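Local coordinates for Nrps/pks (Streptomyces albus, PDB 4OPE), which is the KS7 ketosynthase domain of OzmH, from the AT-less oxazolomycin synthase, and probably catalyses decarboxylative Claisen condensation that extends the polyketide chain, at residues V86-I91 / E573-P578; S71-F76 / E95-Q100; H90-E95 / G130-Y135; L461-A466 / G567-R572. All coordinates share one frame; numbering follows the deposited sequence.

Interaction 1: V86-I91 / E573-P578; sequences VEAEHI and ERCWLP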
# COMPACT_ATOMS: atom_id res chain seq x y z
N VAL A 86 -11.45 -20.26 15.47
CA VAL A 86 -12.59 -19.58 14.87
C VAL A 86 -12.12 -18.31 14.20
O VAL A 86 -12.50 -18.04 13.06
CB VAL A 86 -13.79 -19.38 15.89
CG1 VAL A 86 -14.46 -18.00 15.80
CG2 VAL A 86 -14.86 -20.45 15.64
N GLU A 87 -11.29 -17.53 14.88
CA GLU A 87 -10.77 -16.35 14.24
C GLU A 87 -10.08 -16.74 12.92
O GLU A 87 -10.28 -16.08 11.91
CB GLU A 87 -9.81 -15.58 15.16
CG GLU A 87 -9.13 -14.42 14.45
CD GLU A 87 -8.62 -13.30 15.38
OE1 GLU A 87 -8.14 -13.58 16.52
OE2 GLU A 87 -8.70 -12.13 14.93
N ALA A 88 -9.29 -17.80 12.91
CA ALA A 88 -8.55 -18.19 11.72
C ALA A 88 -9.46 -18.47 10.52
O ALA A 88 -9.16 -18.01 9.41
CB ALA A 88 -7.66 -19.41 11.98
N GLU A 89 -10.54 -19.21 10.75
CA GLU A 89 -11.51 -19.49 9.71
C GLU A 89 -12.06 -18.21 9.06
O GLU A 89 -12.49 -18.25 7.91
CB GLU A 89 -12.71 -20.24 10.25
CG GLU A 89 -12.48 -21.66 10.69
CD GLU A 89 -13.71 -22.27 11.37
OE1 GLU A 89 -13.69 -23.51 11.57
OE2 GLU A 89 -14.67 -21.53 11.70
N HIS A 90 -12.06 -17.11 9.81
CA HIS A 90 -12.75 -15.89 9.41
C HIS A 90 -11.80 -14.87 8.76
O HIS A 90 -12.27 -13.85 8.26
CB HIS A 90 -13.56 -15.25 10.58
CG HIS A 90 -14.84 -15.97 10.89
ND1 HIS A 90 -14.91 -17.05 11.74
CD2 HIS A 90 -16.10 -15.79 10.42
CE1 HIS A 90 -16.15 -17.51 11.78
NE2 HIS A 90 -16.89 -16.76 10.99
N ILE A 91 -10.49 -15.14 8.76
CA ILE A 91 -9.59 -14.31 7.99
C ILE A 91 -9.00 -15.03 6.79
O ILE A 91 -8.88 -16.25 6.77
CB ILE A 91 -8.48 -13.69 8.83
CG1 ILE A 91 -7.40 -14.72 9.07
CG2 ILE A 91 -9.07 -13.17 10.12
CD1 ILE A 91 -6.24 -14.21 9.89
N GLU A 573 -3.77 -27.42 10.64
CA GLU A 573 -5.20 -27.41 10.95
C GLU A 573 -5.93 -26.70 9.82
O GLU A 573 -5.56 -25.59 9.42
CB GLU A 573 -5.51 -26.67 12.26
CG GLU A 573 -4.64 -27.03 13.47
CD GLU A 573 -4.76 -28.48 13.90
OE1 GLU A 573 -3.73 -29.09 14.31
OE2 GLU A 573 -5.90 -29.01 13.83
N ARG A 574 -6.98 -27.36 9.32
CA ARG A 574 -7.90 -26.79 8.36
C ARG A 574 -8.58 -25.57 8.98
O ARG A 574 -9.10 -25.64 10.08
CB ARG A 574 -8.89 -27.87 7.94
CG ARG A 574 -10.02 -27.35 7.09
CD ARG A 574 -10.67 -28.43 6.22
NE ARG A 574 -11.62 -27.78 5.32
CZ ARG A 574 -11.35 -27.39 4.09
NH1 ARG A 574 -12.29 -26.77 3.39
NH2 ARG A 574 -10.15 -27.60 3.54
N CYS A 575 -8.51 -24.44 8.31
CA CYS A 575 -9.25 -23.24 8.71
C CYS A 575 -9.88 -22.66 7.45
O CYS A 575 -9.27 -21.91 6.66
CB CYS A 575 -8.34 -22.21 9.40
SG CYS A 575 -7.34 -22.90 10.75
N TRP A 576 -11.11 -23.09 7.22
CA TRP A 576 -11.85 -22.65 6.06
C TRP A 576 -13.25 -22.46 6.55
O TRP A 576 -13.75 -23.30 7.30
CB TRP A 576 -11.78 -23.68 4.93
CG TRP A 576 -11.94 -23.08 3.54
CD1 TRP A 576 -13.01 -23.20 2.72
CD2 TRP A 576 -10.98 -22.27 2.82
NE1 TRP A 576 -12.79 -22.54 1.54
CE2 TRP A 576 -11.56 -21.96 1.57
CE3 TRP A 576 -9.70 -21.79 3.11
CZ2 TRP A 576 -10.90 -21.20 0.60
CZ3 TRP A 576 -9.04 -21.01 2.14
CH2 TRP A 576 -9.65 -20.73 0.90
N LEU A 577 -13.87 -21.34 6.19
CA LEU A 577 -15.20 -21.07 6.68
C LEU A 577 -16.05 -22.27 6.24
O LEU A 577 -15.78 -22.87 5.21
CB LEU A 577 -15.73 -19.75 6.13
CG LEU A 577 -16.96 -19.19 6.85
CD1 LEU A 577 -16.63 -18.60 8.21
CD2 LEU A 577 -17.65 -18.14 5.99
N PRO A 578 -17.01 -22.70 7.07
CA PRO A 578 -17.87 -23.80 6.61
C PRO A 578 -18.80 -23.37 5.51
O PRO A 578 -19.10 -24.16 4.61
CB PRO A 578 -18.64 -24.17 7.86
CG PRO A 578 -17.68 -23.85 8.96
CD PRO A 578 -17.09 -22.53 8.53
O HOH W 1 -12.44 -25.04 9.47

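Interaction 2: S71-F76 / E95-Q100; sequences SDVASF and ERIFLQ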
# COMPACT_ATOMS: atom_id res chain seq x y z
N SER A 71 -0.32 -26.05 -2.90
CA SER A 71 -0.76 -27.41 -2.54
C SER A 71 -1.89 -27.42 -1.50
O SER A 71 -2.77 -28.30 -1.55
CB SER A 71 0.42 -28.29 -2.09
OG SER A 71 0.80 -28.00 -0.77
N ASP A 72 -1.87 -26.46 -0.58
CA ASP A 72 -2.91 -26.43 0.42
C ASP A 72 -3.01 -25.10 1.13
O ASP A 72 -2.17 -24.80 1.97
CB ASP A 72 -2.65 -27.51 1.44
CG ASP A 72 -3.61 -27.46 2.63
OD1 ASP A 72 -4.85 -27.17 2.48
OD2 ASP A 72 -3.08 -27.76 3.73
N VAL A 73 -4.08 -24.34 0.86
CA VAL A 73 -4.22 -22.97 1.37
C VAL A 73 -5.09 -22.85 2.61
O VAL A 73 -5.09 -21.82 3.25
CB VAL A 73 -4.79 -22.00 0.32
CG1 VAL A 73 -3.78 -21.68 -0.75
CG2 VAL A 73 -6.04 -22.58 -0.32
N ALA A 74 -5.83 -23.88 2.96
CA ALA A 74 -6.67 -23.85 4.17
C ALA A 74 -5.87 -24.03 5.45
O ALA A 74 -6.28 -23.57 6.49
CB ALA A 74 -7.73 -24.91 4.11
N SER A 75 -4.73 -24.68 5.36
CA SER A 75 -3.96 -25.04 6.53
C SER A 75 -3.24 -23.92 7.22
O SER A 75 -2.61 -23.09 6.60
CB SER A 75 -2.95 -26.13 6.19
OG SER A 75 -3.69 -27.31 5.95
N PHE A 76 -3.36 -23.94 8.53
CA PHE A 76 -2.79 -22.96 9.39
C PHE A 76 -2.51 -23.61 10.76
O PHE A 76 -3.12 -24.66 11.09
CB PHE A 76 -3.77 -21.79 9.55
CG PHE A 76 -3.17 -20.58 10.19
CD1 PHE A 76 -1.91 -20.14 9.84
CD2 PHE A 76 -3.85 -19.92 11.16
CE1 PHE A 76 -1.35 -19.04 10.44
CE2 PHE A 76 -3.32 -18.79 11.77
CZ PHE A 76 -2.06 -18.33 11.39
N GLU A 95 -3.47 -13.66 4.78
CA GLU A 95 -2.94 -13.24 6.09
C GLU A 95 -2.25 -14.39 6.82
O GLU A 95 -1.19 -14.26 7.37
CB GLU A 95 -4.08 -12.69 6.94
CG GLU A 95 -3.66 -12.04 8.24
CD GLU A 95 -4.78 -11.23 8.91
OE1 GLU A 95 -5.95 -11.25 8.47
OE2 GLU A 95 -4.50 -10.55 9.91
N ARG A 96 -2.82 -15.56 6.76
CA ARG A 96 -2.28 -16.67 7.49
C ARG A 96 -0.99 -17.20 6.89
O ARG A 96 -0.03 -17.50 7.59
CB ARG A 96 -3.30 -17.78 7.50
CG ARG A 96 -4.68 -17.35 8.00
CD ARG A 96 -5.59 -18.55 8.07
NE ARG A 96 -6.83 -18.36 7.35
CZ ARG A 96 -7.42 -19.30 6.64
NH1 ARG A 96 -6.87 -20.49 6.45
NH2 ARG A 96 -8.57 -19.02 6.08
N ILE A 97 -0.99 -17.33 5.58
CA ILE A 97 0.14 -17.88 4.88
C ILE A 97 1.33 -16.95 4.96
O ILE A 97 2.47 -17.38 5.13
CB ILE A 97 -0.25 -18.17 3.44
CG1 ILE A 97 -1.16 -19.39 3.46
CG2 ILE A 97 1.00 -18.40 2.59
CD1 ILE A 97 -1.65 -19.82 2.10
N PHE A 98 1.07 -15.66 4.85
CA PHE A 98 2.14 -14.72 4.96
C PHE A 98 2.83 -14.75 6.34
O PHE A 98 4.03 -14.52 6.46
CB PHE A 98 1.65 -13.33 4.62
CG PHE A 98 2.73 -12.36 4.38
CD1 PHE A 98 3.62 -12.54 3.34
CD2 PHE A 98 2.88 -11.28 5.17
CE1 PHE A 98 4.66 -11.65 3.11
CE2 PHE A 98 3.92 -10.38 4.94
CZ PHE A 98 4.81 -10.57 3.91
N LEU A 99 2.08 -15.08 7.38
CA LEU A 99 2.68 -15.22 8.68
C LEU A 99 3.68 -16.36 8.70
O LEU A 99 4.82 -16.22 9.18
CB LEU A 99 1.63 -15.49 9.72
CG LEU A 99 1.02 -14.30 10.41
CD1 LEU A 99 -0.18 -14.83 11.15
CD2 LEU A 99 1.99 -13.65 11.38
N GLN A 100 3.29 -17.50 8.15
CA GLN A 100 4.22 -18.61 8.07
C GLN A 100 5.42 -18.26 7.17
O GLN A 100 6.56 -18.60 7.51
CB GLN A 100 3.52 -19.88 7.65
CG GLN A 100 2.38 -20.25 8.64
CD GLN A 100 1.60 -21.51 8.21
OE1 GLN A 100 1.53 -21.81 7.06
NE2 GLN A 100 0.97 -22.19 9.15
O HOH W 2 -3.85 -20.99 5.80

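Interaction 3: H90-E95 / G130-Y135; sequences HIDPQE and GHYQLY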
# COMPACT_ATOMS: atom_id res chain seq x y z
N HIS A 90 -12.06 -17.11 9.81
CA HIS A 90 -12.75 -15.89 9.41
C HIS A 90 -11.80 -14.87 8.76
O HIS A 90 -12.27 -13.85 8.26
CB HIS A 90 -13.56 -15.25 10.58
CG HIS A 90 -14.84 -15.97 10.89
ND1 HIS A 90 -14.91 -17.05 11.74
CD2 HIS A 90 -16.10 -15.79 10.42
CE1 HIS A 90 -16.15 -17.51 11.78
NE2 HIS A 90 -16.89 -16.76 10.99
N ILE A 91 -10.49 -15.14 8.76
CA ILE A 91 -9.59 -14.31 7.99
C ILE A 91 -9.00 -15.03 6.79
O ILE A 91 -8.88 -16.25 6.77
CB ILE A 91 -8.48 -13.69 8.83
CG1 ILE A 91 -7.40 -14.72 9.07
CG2 ILE A 91 -9.07 -13.17 10.12
CD1 ILE A 91 -6.24 -14.21 9.89
N ASP A 92 -8.66 -14.20 5.80
CA ASP A 92 -8.19 -14.58 4.48
C ASP A 92 -6.94 -15.41 4.61
O ASP A 92 -6.10 -15.08 5.42
CB ASP A 92 -7.85 -13.31 3.71
CG ASP A 92 -7.77 -13.51 2.22
OD1 ASP A 92 -6.99 -14.39 1.76
OD2 ASP A 92 -8.47 -12.76 1.51
N PRO A 93 -6.79 -16.47 3.81
CA PRO A 93 -5.59 -17.28 3.85
C PRO A 93 -4.33 -16.53 3.48
O PRO A 93 -3.25 -16.95 3.82
CB PRO A 93 -5.88 -18.40 2.84
CG PRO A 93 -7.02 -17.96 2.06
CD PRO A 93 -7.82 -17.11 2.98
N GLN A 94 -4.45 -15.41 2.79
CA GLN A 94 -3.29 -14.56 2.52
C GLN A 94 -2.67 -14.10 3.83
O GLN A 94 -1.47 -14.14 3.97
CB GLN A 94 -3.68 -13.39 1.60
CG GLN A 94 -4.19 -13.88 0.24
CD GLN A 94 -4.71 -12.80 -0.72
OE1 GLN A 94 -4.79 -13.03 -1.94
NE2 GLN A 94 -5.08 -11.64 -0.19
N GLU A 95 -3.47 -13.66 4.78
CA GLU A 95 -2.94 -13.24 6.09
C GLU A 95 -2.25 -14.39 6.82
O GLU A 95 -1.19 -14.26 7.37
CB GLU A 95 -4.08 -12.69 6.94
CG GLU A 95 -3.66 -12.04 8.24
CD GLU A 95 -4.78 -11.23 8.91
OE1 GLU A 95 -5.95 -11.25 8.47
OE2 GLU A 95 -4.50 -10.55 9.91
N GLY A 130 -8.67 -9.47 -2.52
CA GLY A 130 -9.09 -9.90 -1.22
C GLY A 130 -10.43 -10.54 -1.37
O GLY A 130 -11.42 -9.97 -1.01
N HIS A 131 -10.43 -11.75 -1.92
CA HIS A 131 -11.62 -12.46 -2.21
C HIS A 131 -12.20 -13.28 -1.12
O HIS A 131 -13.39 -13.58 -1.17
CB HIS A 131 -11.40 -13.38 -3.39
CG HIS A 131 -11.24 -12.65 -4.68
ND1 HIS A 131 -11.88 -11.46 -4.94
CD2 HIS A 131 -10.46 -12.91 -5.75
CE1 HIS A 131 -11.54 -11.04 -6.14
NE2 HIS A 131 -10.68 -11.90 -6.65
N TYR A 132 -11.42 -13.66 -0.12
CA TYR A 132 -11.96 -14.50 0.94
C TYR A 132 -13.13 -13.78 1.63
O TYR A 132 -14.09 -14.45 2.08
CB TYR A 132 -10.91 -14.85 1.97
CG TYR A 132 -11.28 -15.98 2.90
CD1 TYR A 132 -11.34 -17.28 2.43
CD2 TYR A 132 -11.51 -15.76 4.26
CE1 TYR A 132 -11.63 -18.34 3.28
CE2 TYR A 132 -11.81 -16.80 5.11
CZ TYR A 132 -11.87 -18.10 4.61
OH TYR A 132 -12.14 -19.18 5.43
N GLN A 133 -13.07 -12.45 1.69
CA GLN A 133 -14.16 -11.71 2.34
C GLN A 133 -15.51 -11.86 1.66
O GLN A 133 -16.51 -11.53 2.25
CB GLN A 133 -13.83 -10.23 2.47
CG GLN A 133 -14.17 -9.42 1.25
CD GLN A 133 -13.51 -8.06 1.27
OE1 GLN A 133 -13.82 -7.19 2.11
NE2 GLN A 133 -12.60 -7.85 0.31
N LEU A 134 -15.55 -12.33 0.41
CA LEU A 134 -16.84 -12.59 -0.24
C LEU A 134 -17.61 -13.72 0.42
O LEU A 134 -18.82 -13.71 0.41
CB LEU A 134 -16.68 -12.98 -1.68
CG LEU A 134 -15.90 -12.02 -2.58
CD1 LEU A 134 -15.93 -12.65 -3.98
CD2 LEU A 134 -16.37 -10.56 -2.56
N TYR A 135 -16.92 -14.73 0.92
CA TYR A 135 -17.59 -15.81 1.62
C TYR A 135 -18.29 -15.36 2.91
O TYR A 135 -17.76 -14.53 3.69
CB TYR A 135 -16.63 -16.93 1.98
CG TYR A 135 -16.05 -17.66 0.81
CD1 TYR A 135 -16.88 -18.22 -0.15
CD2 TYR A 135 -14.65 -17.80 0.66
CE1 TYR A 135 -16.36 -18.91 -1.23
CE2 TYR A 135 -14.12 -18.47 -0.43
CZ TYR A 135 -14.97 -19.03 -1.38
OH TYR A 135 -14.46 -19.73 -2.47
O HOH W 3 -7.61 -13.21 -2.75

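Interaction 4: L461-A466 / G567-R572; sequences LHEHTA and GYPFAR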
# COMPACT_ATOMS: atom_id res chain seq x y z
N LEU A 461 8.07 -31.62 16.77
CA LEU A 461 9.49 -31.95 16.87
C LEU A 461 9.77 -33.21 16.12
O LEU A 461 10.82 -33.40 15.54
CB LEU A 461 9.85 -32.22 18.32
CG LEU A 461 11.31 -32.46 18.64
CD1 LEU A 461 12.08 -31.31 18.07
CD2 LEU A 461 11.50 -32.49 20.14
N HIS A 462 8.80 -34.09 16.16
CA HIS A 462 8.86 -35.29 15.41
C HIS A 462 8.96 -35.02 13.91
O HIS A 462 9.86 -35.56 13.26
CB HIS A 462 7.63 -36.19 15.69
CG HIS A 462 7.70 -37.46 14.94
ND1 HIS A 462 8.24 -38.61 15.48
CD2 HIS A 462 7.42 -37.75 13.66
CE1 HIS A 462 8.26 -39.55 14.57
NE2 HIS A 462 7.77 -39.06 13.45
N GLU A 463 8.05 -34.21 13.36
CA GLU A 463 8.09 -33.88 11.93
C GLU A 463 9.42 -33.23 11.59
O GLU A 463 10.11 -33.64 10.66
CB GLU A 463 6.99 -32.90 11.55
CG GLU A 463 5.90 -33.44 10.64
CD GLU A 463 5.27 -32.35 9.77
OE1 GLU A 463 4.78 -31.33 10.30
OE2 GLU A 463 5.26 -32.52 8.53
N HIS A 464 9.80 -32.26 12.41
CA HIS A 464 11.04 -31.51 12.23
C HIS A 464 12.29 -32.42 12.15
O HIS A 464 13.11 -32.30 11.23
CB HIS A 464 11.12 -30.50 13.36
CG HIS A 464 12.24 -29.54 13.26
ND1 HIS A 464 12.68 -29.04 12.05
CD2 HIS A 464 13.02 -28.98 14.22
CE1 HIS A 464 13.69 -28.21 12.28
NE2 HIS A 464 13.92 -28.16 13.59
N THR A 465 12.38 -33.35 13.10
CA THR A 465 13.46 -34.34 13.12
C THR A 465 13.48 -35.14 11.84
O THR A 465 14.52 -35.30 11.21
CB THR A 465 13.32 -35.29 14.33
OG1 THR A 465 13.48 -34.54 15.55
CG2 THR A 465 14.39 -36.37 14.32
N ALA A 466 12.32 -35.62 11.44
CA ALA A 466 12.19 -36.36 10.16
C ALA A 466 12.61 -35.54 8.93
O ALA A 466 13.31 -36.04 8.03
CB ALA A 466 10.75 -36.86 9.98
N GLY A 567 12.58 -25.45 7.06
CA GLY A 567 12.02 -24.56 8.05
C GLY A 567 11.03 -25.26 8.98
O GLY A 567 10.69 -26.42 8.77
N TYR A 568 10.59 -24.54 10.02
CA TYR A 568 9.70 -25.11 11.02
C TYR A 568 8.46 -25.72 10.38
O TYR A 568 7.81 -25.09 9.59
CB TYR A 568 9.25 -24.01 11.99
CG TYR A 568 8.42 -24.51 13.13
CD1 TYR A 568 9.01 -25.07 14.23
CD2 TYR A 568 7.05 -24.40 13.13
CE1 TYR A 568 8.27 -25.50 15.31
CE2 TYR A 568 6.29 -24.86 14.19
CZ TYR A 568 6.92 -25.42 15.27
OH TYR A 568 6.22 -25.90 16.34
N PRO A 569 8.14 -26.98 10.71
CA PRO A 569 6.96 -27.63 10.17
C PRO A 569 5.68 -27.29 10.94
O PRO A 569 5.26 -28.01 11.80
CB PRO A 569 7.29 -29.11 10.28
CG PRO A 569 8.17 -29.21 11.48
CD PRO A 569 8.88 -27.88 11.62
N PHE A 570 5.03 -26.20 10.57
CA PHE A 570 3.82 -25.78 11.23
C PHE A 570 2.77 -26.87 11.22
O PHE A 570 2.75 -27.73 10.36
CB PHE A 570 3.26 -24.54 10.53
CG PHE A 570 4.05 -23.31 10.81
CD1 PHE A 570 4.00 -22.71 12.06
CD2 PHE A 570 4.87 -22.78 9.85
CE1 PHE A 570 4.74 -21.57 12.33
CE2 PHE A 570 5.61 -21.65 10.10
CZ PHE A 570 5.53 -21.02 11.34
N ALA A 571 1.90 -26.81 12.21
CA ALA A 571 0.79 -27.72 12.24
C ALA A 571 -0.08 -27.34 11.09
O ALA A 571 -0.15 -26.15 10.77
CB ALA A 571 0.01 -27.59 13.54
N ARG A 572 -0.77 -28.32 10.52
CA ARG A 572 -1.74 -28.08 9.45
C ARG A 572 -3.19 -28.34 9.85
O ARG A 572 -3.78 -29.33 9.42
CB ARG A 572 -1.37 -28.90 8.24
CG ARG A 572 -0.07 -28.47 7.64
CD ARG A 572 0.42 -29.46 6.62
NE ARG A 572 1.32 -30.40 7.24
CZ ARG A 572 1.53 -31.65 6.82
NH1 ARG A 572 0.89 -32.13 5.76
NH2 ARG A 572 2.40 -32.41 7.50
O HOH W 4 11.91 -28.92 9.62

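Interaction 1: V86-I91 / E573-P578
Glu89 OE1 is gripped by two groups, the amide NE2 of Gln85 and a water 2.9 Å from OE1 that accepts from Trp576 N, so that the carboxylate reaches the opposite backbone by proxy. Direct packing begins with Ala88, whose CB lies 3.7 Å from Cys575 SG, close to where Glu89 and Cys575 bring their CA atoms nearest, 4.5 Å apart. Just before this point Glu573 and Arg574 form a short strand that pairs antiparallel with 75-76, and from there the chain runs on past helix 85-90 of the thiolase-like ketosynthase domain, consistent with the linker that in modular synthases wraps back over the ketosynthase. At the far end His90 turns its CG anti to the carbonyl carbon (chi1 -76°), which sets the imidazole beside the preceding turn. There ND1 donates to Val86 O at 2.9 Å, nearly straight at 173°, with that oxygen in the ring plane. Leu577 CD1 sits over one face, 3.7 Å from the ring centroid, a CH-pi contact displaced toward the rim. With neither ring nor donor, an alanine here would probably leave Leu577 CD1 without its aromatic support and Val86 O without this side-chain bond.

Interaction 2: S71-F76 / E95-Q100
Phe76 and Arg96 carry this contact between the two-residue strand 75-76, which pairs antiparallel with 573-574, and helix 93-108 of the thiolase-like ketosynthase domain. Arg96 can be followed outward across the ring. Its CB stands over one face of Phe76, 3.8 Å from the centroid and 18° off the normal, the geometry of a CH-pi contact. CG continues past the ring at a longer range, and CD comes back within 3.8 Å of Phe76 CG. The chain then bends at chi3 (-126°), which carries the guanidinium beyond the ring, with the two planes 55° apart. At the tip NH2 donates to Ile91 O, the strongest polar partner of this side chain, while NH1 makes a weak bond to Cys575 O and faces the backbone of 73-75. The Phe76 ring reaches the helix, where CZ meets Leu99 CD1 at 4.0 Å and CD1 lies 3.6 Å from Gln100 NE2. Farther along, Val73 CG1 packs obliquely on Ile97 CD1 at 4.0 Å. A water joins the two segments near the guanidinium: it donates to Val73 O at 3.0 Å and to Ser75 O, and accepts weakly from Arg96 NH1.

Interaction 3: H90-E95 / G130-Y135
Tyr132 lays its ring against Asp92 and Pro93, and Pro93, crossing the ring obliquely, puts CD over one face, 3.8 Å from the centroid, which makes a CH-pi contact offset toward the rim. Asp92 and Tyr132 instead run past each other in opposite directions, the carboxylate plane turned 50° from the ring plane, with OD2 3.2 Å from Tyr132 CB. With chi1 at -165°, which swings CG away from the backbone N, the ring of Tyr132 reaches back along 90-92, its CE2 3.4 Å from Ile91 O. Its hydroxyl goes on to Glu89 O and Leu577 N, both hydrogen-bonded to OH, so one residue links this loop to the C-terminal tail as well. Asp92 is the N-cap of helix 93-108: OD1 accepts from Gln94 N at 2.9 Å, almost straight at 173°, on the anti side, tilted out of the carboxylate plane. The other oxygen, OD2, has its stronger bond with Ser150 OG and takes only a weak, 3.5 Å bond from Tyr132 N. A cap whose two oxygens are divided in this way ties the helix start to the loop that follows strand 121-126 in the thiolase-like fold. Gln94 OE1, which accepts from Val205 N, also takes a bond from a water that accepts from His131 N at 3.3 Å. Beyond this, Gln133 and Leu134 pack on Gln133 and Leu134 of the second subunit, which places the loop at the dimer interface.

Interaction 4: L461-A466 / G567-R572
Glu463 and Arg572 form a salt bridge with OE2 and NH2 3.0 Å apart. Carboxylate and guanidinium planes differ by 32°, and OE2 approaches the guanidinium obliquely. The arginine reaches this position because its chain bends at chi3 (-94°), folding the tip back toward the helix. Beside the ion pair, Pro569 lies against the helix surface: its CB is 3.4 Å from Glu463 OE1, and its CG lies 3.7 Å from His464 CB, His464 and Pro569 crossing at about a right angle. His464 also reaches Gly567 through a water, which sits in the imidazole plane at ND1 and donates to Gly567 O at 2.9 Å. The loop makes an inverse gamma turn centred on Pro569, its Phe570 N to Tyr568 O bond weak at 3.1 Å. This Tyr-Pro-Phe sequence resembles that found where the post-acyltransferase linker of modular synthases returns to the ketosynthase, and here it fastens the loop to helix 458-473. Farther out, Arg460 NH1 pairs with Glu463 OE1 and also donates to Pro569 O, bridging helix and turn. A glutamine in its place has no charge and would probably cost Arg572 and Arg460 their salt bridges to Glu463, freeing the Arg572 tip to turn. On the other flank of the loop Phe570 meets Phe80 and Trp103 edge-to-face, while Tyr568 N and O bond to Glu107 OE1 and His104 NE2.

Overall arrangement
From the N terminus, interaction 2 closes the first and shortest loop, joining 71-76 to helix 93-108. Interaction 3 starts inside that loop, at 90-95, and ends beyond it at 130-135, so the two cross; they share Glu95. Interaction 1 leaves from the neighbouring 86-91, overlapping interaction 3 at His90 and Ile91, crosses interaction 2, and closes by far the longest loop, at 573-578. Interaction 4, from helix 458-473 to 567-572, falls wholly within that long span and follows interactions 2 and 3 in series. Interactions 1 and 4 fasten the C-terminal tail to the ketosynthase and its C-terminal extension, while 2 and 3 tie helix 93-108 to strand 75-76 and to the loop after strand 121-126.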